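Local structure of TRAP solute Binding Protein (Uncultured marine bacterium, 5I7I) at residues G71-G83 with V88-P100. The protein probably serves as the solute-binding component of a TRAP transporter, capturing aromatic acids such as 3-hydroxybenzoate for uptake. Sequence-based numbering, arbitrary orientation. Where two conformers were deposited one is given.
Sequences GKPPQLVDQVRDG and VWTVAGYTPGRFP. With 3HB (3-hydroxybenzoic acid), chain C.
Asp78 and Arg98 form a salt bridge in the Arg98 conformer described here: NH1 and NH2 grip the single oxygen OD1 end-on through two bent hydrogen bonds, with carboxylate and guanidinium planes only 13° apart. The distances from Asp78 OD1, 2.6 Å to Arg98 NH1 and 2.5 Å to Arg98 NH2, are short enough for their exact values to be doubtful. Val77 CG2 lies over one face of this guanidinium. Arg81 grips Asp82 side-on through NE and NH2, and its NH1 adds only charge attraction to Asp78. An alanine in place of Asp78 would remove the carboxylate and would probably leave the Arg98 guanidinium freer to turn and its charge, close to that of Arg81, less well balanced.

Deeper in, a water donates to Pro73 O (2.8 Å) and hydrogen-bonds Thr90 OG1; its bond from Val77 N is weak. Thr90 turns OG1 away from its own backbone N (chi1 -170°), leaving CG2 to meet Val77 CG1 at 3.8 Å. Val77 CG1 also touches Phe99 CZ. Val80 CG1 packs on Val88 CG2 (3.7 Å), and Leu76 completes this helix-strand seam. Beyond the strand, Tyr94 is covered on one face by Val91 and touched obliquely by Pro73; its OH donates to the carboxylate oxygen O2' of 3HB (2.6 Å), a ligand also hydrogen-bonded by Arg168 and Glu210. One carboxylate oxygen thus probably balances much of Arg98's charge at the partly exposed rim, while mainly apolar contacts adjoin the ligand-holding tyrosine.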
ATOM      1  N   GLY A  71     -16.667   2.237 -12.024  1.00 10.91           N
ATOM      2  CA  GLY A  71     -16.479   1.326 -10.916  1.00  9.61           C
ATOM      3  C   GLY A  71     -15.919   1.984  -9.678  1.00 10.17           C
ATOM      4  O   GLY A  71     -15.617   3.178  -9.613  1.00 11.42           O
ATOM      5  N   LYS A  72     -15.764   1.153  -8.666  1.00  8.67           N
ATOM      6  CA  LYS A  72     -15.219   1.526  -7.378  1.00  8.49           C
ATOM      7  C   LYS A  72     -13.866   0.860  -7.169  1.00  7.00           C
ATOM      8  O   LYS A  72     -13.534  -0.111  -7.852  1.00  8.48           O
ATOM      9  CB  LYS A  72     -16.181   1.086  -6.269  1.00 10.39           C
ATOM     10  CG  LYS A  72     -17.541   1.727  -6.403  1.00 15.02           C
ATOM     11  CD  LYS A  72     -18.499   1.276  -5.334  1.00 18.33           C
ATOM     12  CE  LYS A  72     -19.817   1.997  -5.497  1.00 28.31           C
ATOM     13  NZ  LYS A  72     -20.951   1.176  -5.011  1.00 34.38           N
ATOM     14  N   PRO A  73     -13.053   1.352  -6.239  1.00  8.60           N
ATOM     15  CA  PRO A  73     -11.672   0.899  -6.154  1.00  7.64           C
ATOM     16  C   PRO A  73     -11.508  -0.606  -6.000  1.00  6.36           C
ATOM     17  O   PRO A  73     -10.567  -1.169  -6.582  1.00  8.21           O
ATOM     18  CB  PRO A  73     -11.126   1.666  -4.946  1.00  9.84           C
ATOM     19  CG  PRO A  73     -11.855   2.978  -5.018  1.00 10.25           C
ATOM     20  CD  PRO A  73     -13.273   2.560  -5.421  1.00 11.29           C
ATOM     21  N   PRO A  74     -12.354  -1.313  -5.245  1.00  7.29           N
ATOM     22  CA  PRO A  74     -12.143  -2.766  -5.129  1.00  8.68           C
ATOM     23  C   PRO A  74     -12.295  -3.489  -6.445  1.00  8.94           C
ATOM     24  O   PRO A  74     -11.793  -4.607  -6.582  1.00 10.05           O
ATOM     25  CB  PRO A  74     -13.204  -3.209  -4.116  1.00  9.70           C
ATOM     26  CG  PRO A  74     -13.545  -1.986  -3.373  1.00  9.70           C
ATOM     27  CD  PRO A  74     -13.466  -0.873  -4.392  1.00  8.90           C
ATOM     28  N   GLN A  75     -12.966  -2.888  -7.422  1.00  8.91           N
ATOM     29  CA  GLN A  75     -13.188  -3.552  -8.697  1.00  8.00           C
ATOM     30  C   GLN A  75     -11.979  -3.511  -9.623  1.00  7.68           C
ATOM     31  O   GLN A  75     -11.982  -4.231 -10.628  1.00  8.18           O
ATOM     32  CB  GLN A  75     -14.390  -2.954  -9.407  1.00  8.97           C
ATOM     33  CG  GLN A  75     -15.654  -3.058  -8.627  1.00 11.67           C
ATOM     34  CD  GLN A  75     -16.805  -2.478  -9.360  1.00 14.10           C
ATOM     35  OE1 GLN A  75     -17.085  -1.289  -9.234  1.00 13.76           O
ATOM     36  NE2 GLN A  75     -17.468  -3.296 -10.169  1.00 17.97           N
ATOM     37  N   LEU A  76     -10.963  -2.704  -9.314  1.00  8.02           N
ATOM     38  CA  LEU A  76      -9.811  -2.606 -10.203  1.00  6.72           C
ATOM     39  C   LEU A  76      -9.190  -3.971 -10.478  1.00  6.47           C
ATOM     40  O   LEU A  76      -8.845  -4.279 -11.625  1.00  7.02           O
ATOM     41  CB  LEU A  76      -8.778  -1.624  -9.646  1.00  6.72           C
ATOM     42  CG  LEU A  76      -9.177  -0.152  -9.698  1.00  7.16           C
ATOM     43  CD1 LEU A  76      -8.281   0.675  -8.767  1.00  8.04           C
ATOM     44  CD2 LEU A  76      -9.117   0.354 -11.129  1.00  7.68           C
ATOM     45  N   VAL A  77      -9.055  -4.820  -9.462  1.00  6.54           N
ATOM     46  CA  VAL A  77      -8.466  -6.141  -9.700  1.00  7.31           C
ATOM     47  C   VAL A  77      -9.340  -6.974 -10.628  1.00  7.08           C
ATOM     48  O   VAL A  77      -8.824  -7.758 -11.437  1.00  8.77           O
ATOM     49  CB  VAL A  77      -8.138  -6.897  -8.396  1.00  8.45           C
ATOM     50  CG1 VAL A  77      -6.968  -6.256  -7.685  1.00  9.30           C
ATOM     51  CG2 VAL A  77      -9.338  -6.971  -7.474  1.00  9.53           C
ATOM     52  N   ASP A  78     -10.666  -6.851 -10.519  1.00  8.05           N
ATOM     53  CA  ASP A  78     -11.540  -7.603 -11.414  1.00  9.33           C
ATOM     54  C   ASP A  78     -11.413  -7.092 -12.837  1.00  8.91           C
ATOM     55  O   ASP A  78     -11.325  -7.881 -13.784  1.00  9.48           O
ATOM     56  CB  ASP A  78     -12.996  -7.494 -10.961  1.00  9.79           C
ATOM     57  CG  ASP A  78     -13.223  -8.066  -9.585  1.00 15.15           C
ATOM     58  OD1 ASP A  78     -12.479  -8.989  -9.188  1.00 17.42           O
ATOM     59  OD2 ASP A  78     -14.162  -7.593  -8.906  1.00 15.65           O
ATOM     60  N   GLN A  79     -11.390  -5.771 -12.996  1.00  8.10           N
ATOM     61  CA  GLN A  79     -11.284  -5.162 -14.320  1.00  6.96           C
ATOM     62  C   GLN A  79     -10.019  -5.619 -15.039  1.00  6.89           C
ATOM     63  O   GLN A  79     -10.059  -5.977 -16.225  1.00  8.48           O
ATOM     64  CB  GLN A  79     -11.309  -3.644 -14.201  1.00  7.58           C
ATOM     65  CG  GLN A  79     -12.644  -3.096 -13.737  1.00  6.83           C
ATOM     66  CD  GLN A  79     -12.624  -1.607 -13.549  1.00  7.60           C
ATOM     67  OE1 GLN A  79     -11.563  -1.010 -13.421  1.00  8.77           O
ATOM     68  NE2 GLN A  79     -13.795  -0.996 -13.502  1.00  8.82           N
ATOM     69  N   VAL A  80      -8.888  -5.626 -14.334  1.00  8.45           N
ATOM     70  CA  VAL A  80      -7.643  -6.027 -14.983  1.00  7.91           C
ATOM     71  C   VAL A  80      -7.608  -7.538 -15.214  1.00  7.22           C
ATOM     72  O   VAL A  80      -7.094  -8.004 -16.237  1.00  8.73           O
ATOM     73  CB  VAL A  80      -6.403  -5.493 -14.231  1.00  9.11           C
ATOM     74  CG1 VAL A  80      -6.065  -6.323 -12.988  1.00  8.25           C
ATOM     75  CG2 VAL A  80      -5.228  -5.470 -15.171  1.00  9.93           C
ATOM     76  N   ARG A  81      -8.156  -8.323 -14.277  1.00  7.51           N
ATOM     77  CA  ARG A  81      -8.182  -9.775 -14.447  1.00  9.51           C
ATOM     78  C   ARG A  81      -8.955 -10.140 -15.702  1.00 11.26           C
ATOM     79  O   ARG A  81      -8.516 -10.977 -16.498  1.00 11.04           O
ATOM     80  CB  ARG A  81      -8.843 -10.434 -13.234  1.00 11.12           C
ATOM     81  CG  ARG A  81      -8.959 -11.967 -13.300  1.00 13.83           C
ATOM     82  CD  ARG A  81      -9.957 -12.502 -12.241  1.00 17.64           C
ATOM     83  NE  ARG A  81     -11.282 -11.919 -12.443  1.00 25.82           N
ATOM     84  CZ  ARG A  81     -12.246 -11.861 -11.525  1.00 31.10           C
ATOM     85  NH1 ARG A  81     -12.060 -12.368 -10.316  1.00 30.59           N
ATOM     86  NH2 ARG A  81     -13.407 -11.293 -11.823  1.00 31.69           N
ATOM     87  N   ASP A  82     -10.097  -9.496 -15.903  1.00 10.28           N
ATOM     88  CA  ASP A  82     -11.052  -9.840 -16.947  1.00  9.30           C
ATOM     89  C   ASP A  82     -10.816  -9.094 -18.247  1.00 10.96           C
ATOM     90  O   ASP A  82     -11.510  -9.373 -19.234  1.00 13.13           O
ATOM     91  CB  ASP A  82     -12.477  -9.561 -16.459  1.00 13.93           C
ATOM     92  CG  ASP A  82     -12.875 -10.432 -15.288  1.00 18.67           C
ATOM     93  OD1 ASP A  82     -12.279 -11.514 -15.122  1.00 19.77           O
ATOM     94  OD2 ASP A  82     -13.779 -10.026 -14.531  1.00 19.65           O
ATOM     95  N   GLY A  83      -9.865  -8.176 -18.283  1.00  8.74           N
ATOM     96  CA  GLY A  83      -9.555  -7.486 -19.518  1.00 11.04           C
ATOM     97  C   GLY A  83     -10.409  -6.274 -19.807  1.00 10.01           C
ATOM     98  O   GLY A  83     -10.359  -5.753 -20.929  1.00 12.35           O
ATOM     99  N   VAL A  88      -3.651  -1.885 -13.946  1.00  6.30           N
ATOM    100  CA  VAL A  88      -4.146  -1.157 -12.785  1.00  5.89           C
ATOM    101  C   VAL A  88      -3.044  -0.993 -11.759  1.00  6.85           C
ATOM    102  O   VAL A  88      -2.091  -1.770 -11.693  1.00  6.68           O
ATOM    103  CB  VAL A  88      -5.385  -1.782 -12.123  1.00  6.77           C
ATOM    104  CG1 VAL A  88      -6.507  -1.895 -13.143  1.00  7.16           C
ATOM    105  CG2 VAL A  88      -5.045  -3.114 -11.510  1.00  7.62           C
ATOM    106  N   TRP A  89      -3.208   0.051 -10.939  1.00  5.44           N
ATOM    107  CA  TRP A  89      -2.493   0.209  -9.679  1.00  5.47           C
ATOM    108  C   TRP A  89      -3.546   0.264  -8.590  1.00  5.54           C
ATOM    109  O   TRP A  89      -4.503   1.038  -8.684  1.00  5.35           O
ATOM    110  CB  TRP A  89      -1.642   1.476  -9.683  1.00  5.63           C
ATOM    111  CG  TRP A  89      -0.827   1.674  -8.418  1.00  5.78           C
ATOM    112  CD1 TRP A  89       0.452   1.281  -8.216  1.00  7.82           C
ATOM    113  CD2 TRP A  89      -1.236   2.341  -7.222  1.00  5.79           C
ATOM    114  NE1 TRP A  89       0.868   1.638  -6.961  1.00  6.42           N
ATOM    115  CE2 TRP A  89      -0.150   2.293  -6.331  1.00  6.02           C
ATOM    116  CE3 TRP A  89      -2.409   2.969  -6.815  1.00  5.93           C
ATOM    117  CZ2 TRP A  89      -0.198   2.862  -5.063  1.00  7.32           C
ATOM    118  CZ3 TRP A  89      -2.467   3.509  -5.550  1.00  7.53           C
ATOM    119  CH2 TRP A  89      -1.372   3.455  -4.690  1.00  7.22           C
ATOM    120  N   THR A  90      -3.396  -0.573  -7.566  1.00  5.61           N
ATOM    121  CA  THR A  90      -4.405  -0.582  -6.523  1.00  6.45           C
ATOM    122  C   THR A  90      -3.804  -1.069  -5.209  1.00  5.53           C
ATOM    123  O   THR A  90      -2.619  -1.381  -5.123  1.00  6.28           O
ATOM    124  CB  THR A  90      -5.596  -1.429  -6.974  1.00  5.59           C
ATOM    125  OG1 THR A  90      -6.656  -1.226  -6.037  1.00  7.27           O
ATOM    126  CG2 THR A  90      -5.233  -2.904  -7.057  1.00  7.16           C
ATOM    127  N   VAL A  91      -4.649  -1.110  -4.178  1.00  6.78           N
ATOM    128  CA  VAL A  91      -4.297  -1.642  -2.861  1.00  6.12           C
ATOM    129  C   VAL A  91      -4.867  -3.050  -2.766  1.00  6.81           C
ATOM    130  O   VAL A  91      -6.076  -3.236  -2.926  1.00  6.11           O
ATOM    131  CB  VAL A  91      -4.846  -0.749  -1.732  1.00  5.91           C
ATOM    132  CG1 VAL A  91      -4.595  -1.358  -0.364  1.00  7.22           C
ATOM    133  CG2 VAL A  91      -4.210   0.660  -1.757  1.00  6.63           C
ATOM    134  N   ALA A  92      -4.008  -4.043  -2.509  1.00  6.44           N
ATOM    135  CA  ALA A  92      -4.446  -5.439  -2.520  1.00  6.33           C
ATOM    136  C   ALA A  92      -5.604  -5.661  -1.561  1.00  6.56           C
ATOM    137  O   ALA A  92      -6.606  -6.301  -1.904  1.00  7.53           O
ATOM    138  CB  ALA A  92      -3.289  -6.351  -2.122  1.00  6.60           C
ATOM    139  N   GLY A  93      -5.483  -5.142  -0.346  1.00  6.64           N
ATOM    140  CA  GLY A  93      -6.463  -5.348   0.688  1.00  6.96           C
ATOM    141  C   GLY A  93      -7.762  -4.590   0.535  1.00  7.73           C
ATOM    142  O   GLY A  93      -8.657  -4.750   1.372  1.00  7.92           O
ATOM    143  N   TYR A  94      -7.914  -3.760  -0.506  1.00  6.65           N
ATOM    144  CA  TYR A  94      -9.236  -3.205  -0.774  1.00  6.77           C
ATOM    145  C   TYR A  94     -10.236  -4.291  -1.140  1.00  7.10           C
ATOM    146  O   TYR A  94     -11.440  -4.043  -1.080  1.00  9.04           O
ATOM    147  CB  TYR A  94      -9.192  -2.161  -1.891  1.00  7.19           C
ATOM    148  CG  TYR A  94      -8.642  -0.786  -1.522  1.00  6.51           C
ATOM    149  CD1 TYR A  94      -8.163  -0.500  -0.245  1.00  7.64           C
ATOM    150  CD2 TYR A  94      -8.625   0.220  -2.465  1.00  6.16           C
ATOM    151  CE1 TYR A  94      -7.682   0.749   0.054  1.00  6.69           C
ATOM    152  CE2 TYR A  94      -8.161   1.463  -2.170  1.00  6.81           C
ATOM    153  CZ  TYR A  94      -7.689   1.738  -0.932  1.00  6.37           C
ATOM    154  OH  TYR A  94      -7.222   3.017  -0.677  1.00  6.77           O
ATOM    155  N   THR A  95      -9.765  -5.488  -1.488  1.00  8.32           N
ATOM    156  CA  THR A  95     -10.600  -6.664  -1.707  1.00  7.72           C
ATOM    157  C   THR A  95     -10.219  -7.700  -0.657  1.00  7.74           C
ATOM    158  O   THR A  95      -9.234  -8.431  -0.839  1.00  9.30           O
ATOM    159  CB  THR A  95     -10.375  -7.238  -3.102  1.00  7.77           C
ATOM    160  OG1 THR A  95      -8.982  -7.329  -3.403  1.00  7.50           O
ATOM    161  CG2 THR A  95     -11.059  -6.368  -4.132  1.00  8.56           C
ATOM    162  N   PRO A  96     -10.921  -7.756   0.474  1.00  9.60           N
ATOM    163  CA  PRO A  96     -10.520  -8.679   1.548  1.00  8.98           C
ATOM    164  C   PRO A  96     -10.512 -10.128   1.096  1.00 12.20           C
ATOM    165  O   PRO A  96     -11.368 -10.557   0.322  1.00 14.53           O
ATOM    166  CB  PRO A  96     -11.580  -8.457   2.628  1.00  9.47           C
ATOM    167  CG  PRO A  96     -12.705  -7.803   1.954  1.00 16.23           C
ATOM    168  CD  PRO A  96     -12.104  -6.971   0.862  1.00 10.92           C
ATOM    169  N   GLY A  97      -9.504 -10.864   1.574  1.00 14.27           N
ATOM    170  CA  GLY A  97      -9.404 -12.292   1.369  1.00 18.07           C
ATOM    171  C   GLY A  97      -8.890 -12.727   0.013  1.00 14.38           C
ATOM    172  O   GLY A  97      -8.560 -13.905  -0.155  1.00 13.20           O
ATOM    173  N   ARG A  98      -8.786 -11.813  -0.947  0.53 10.65           N
ATOM    174  CA  ARG A  98      -8.455 -12.195  -2.309  0.53  9.03           C
ATOM    175  C   ARG A  98      -6.978 -12.528  -2.481  0.53 10.82           C
ATOM    176  O   ARG A  98      -6.634 -13.342  -3.342  0.53  8.66           O
ATOM    177  CB  ARG A  98      -8.836 -11.044  -3.238  0.53  9.56           C
ATOM    178  CG  ARG A  98      -8.678 -11.334  -4.706  0.53  8.92           C
ATOM    179  CD  ARG A  98      -9.991 -11.686  -5.376  0.53 26.44           C
ATOM    180  NE  ARG A  98      -9.906 -11.459  -6.821  0.53 29.86           N
ATOM    181  CZ  ARG A  98     -10.645 -10.598  -7.518  0.53 23.72           C
ATOM    182  NH1 ARG A  98     -11.583  -9.859  -6.932  0.53 17.25           N
ATOM    183  NH2 ARG A  98     -10.455 -10.486  -8.831  0.53 21.56           N
ATOM    184  N   PHE A  99      -6.100 -11.920  -1.685  1.00  8.90           N
ATOM    185  CA  PHE A  99      -4.651 -12.095  -1.806  1.00  7.19           C
ATOM    186  C   PHE A  99      -4.117 -12.442  -0.424  1.00  7.24           C
ATOM    187  O   PHE A  99      -3.453 -11.632   0.235  1.00  8.64           O
ATOM    188  CB  PHE A  99      -3.995 -10.844  -2.394  1.00  8.96           C
ATOM    189  CG  PHE A  99      -4.650 -10.378  -3.666  1.00  7.68           C
ATOM    190  CD1 PHE A  99      -4.435 -11.042  -4.870  1.00 10.42           C
ATOM    191  CD2 PHE A  99      -5.497  -9.289  -3.651  1.00  7.66           C
ATOM    192  CE1 PHE A  99      -5.050 -10.622  -6.033  1.00 13.46           C
ATOM    193  CE2 PHE A  99      -6.116  -8.866  -4.804  1.00  8.33           C
ATOM    194  CZ  PHE A  99      -5.887  -9.522  -6.005  1.00  9.06           C
ATOM    195  N   PRO A 100      -4.399 -13.656   0.048  1.00  7.27           N
ATOM    196  CA  PRO A 100      -4.175 -13.948   1.469  1.00  7.27           C
ATOM    197  C   PRO A 100      -2.715 -13.963   1.861  1.00  7.03           C
ATOM    198  O   PRO A 100      -2.371 -13.577   2.989  1.00  7.31           O
ATOM    199  CB  PRO A 100      -4.814 -15.325   1.654  1.00  7.75           C
ATOM    200  CG  PRO A 100      -4.839 -15.923   0.268  1.00  7.90           C
ATOM    201  CD  PRO A 100      -5.095 -14.742  -0.644  1.00  9.03           C
TER
HETATM  202  C1' 3HB C 401      -4.470   3.791   1.683  1.00  6.71           C
HETATM  203  O1' 3HB C 401      -4.178   3.886   2.903  1.00  6.21           O
HETATM  204  O2' 3HB C 401      -5.579   3.310   1.334  1.00  6.74           O
HETATM  205  C1  3HB C 401      -3.518   4.316   0.616  1.00  5.35           C
HETATM  206  C2  3HB C 401      -2.230   4.702   0.985  1.00  6.65           C
HETATM  207  C3  3HB C 401      -1.360   5.186   0.040  1.00  6.31           C
HETATM  208  C4  3HB C 401      -1.759   5.319  -1.263  1.00  5.94           C
HETATM  209  C5  3HB C 401      -3.043   4.931  -1.637  1.00  6.92           C
HETATM  210  C6  3HB C 401      -3.927   4.434  -0.701  1.00  6.66           C
HETATM  211  O3  3HB C 401      -0.092   5.558   0.425  1.00  7.59           O
HETATM  212  O   HOH W   1      -8.643  -3.140  -6.485  1.00  8.49           O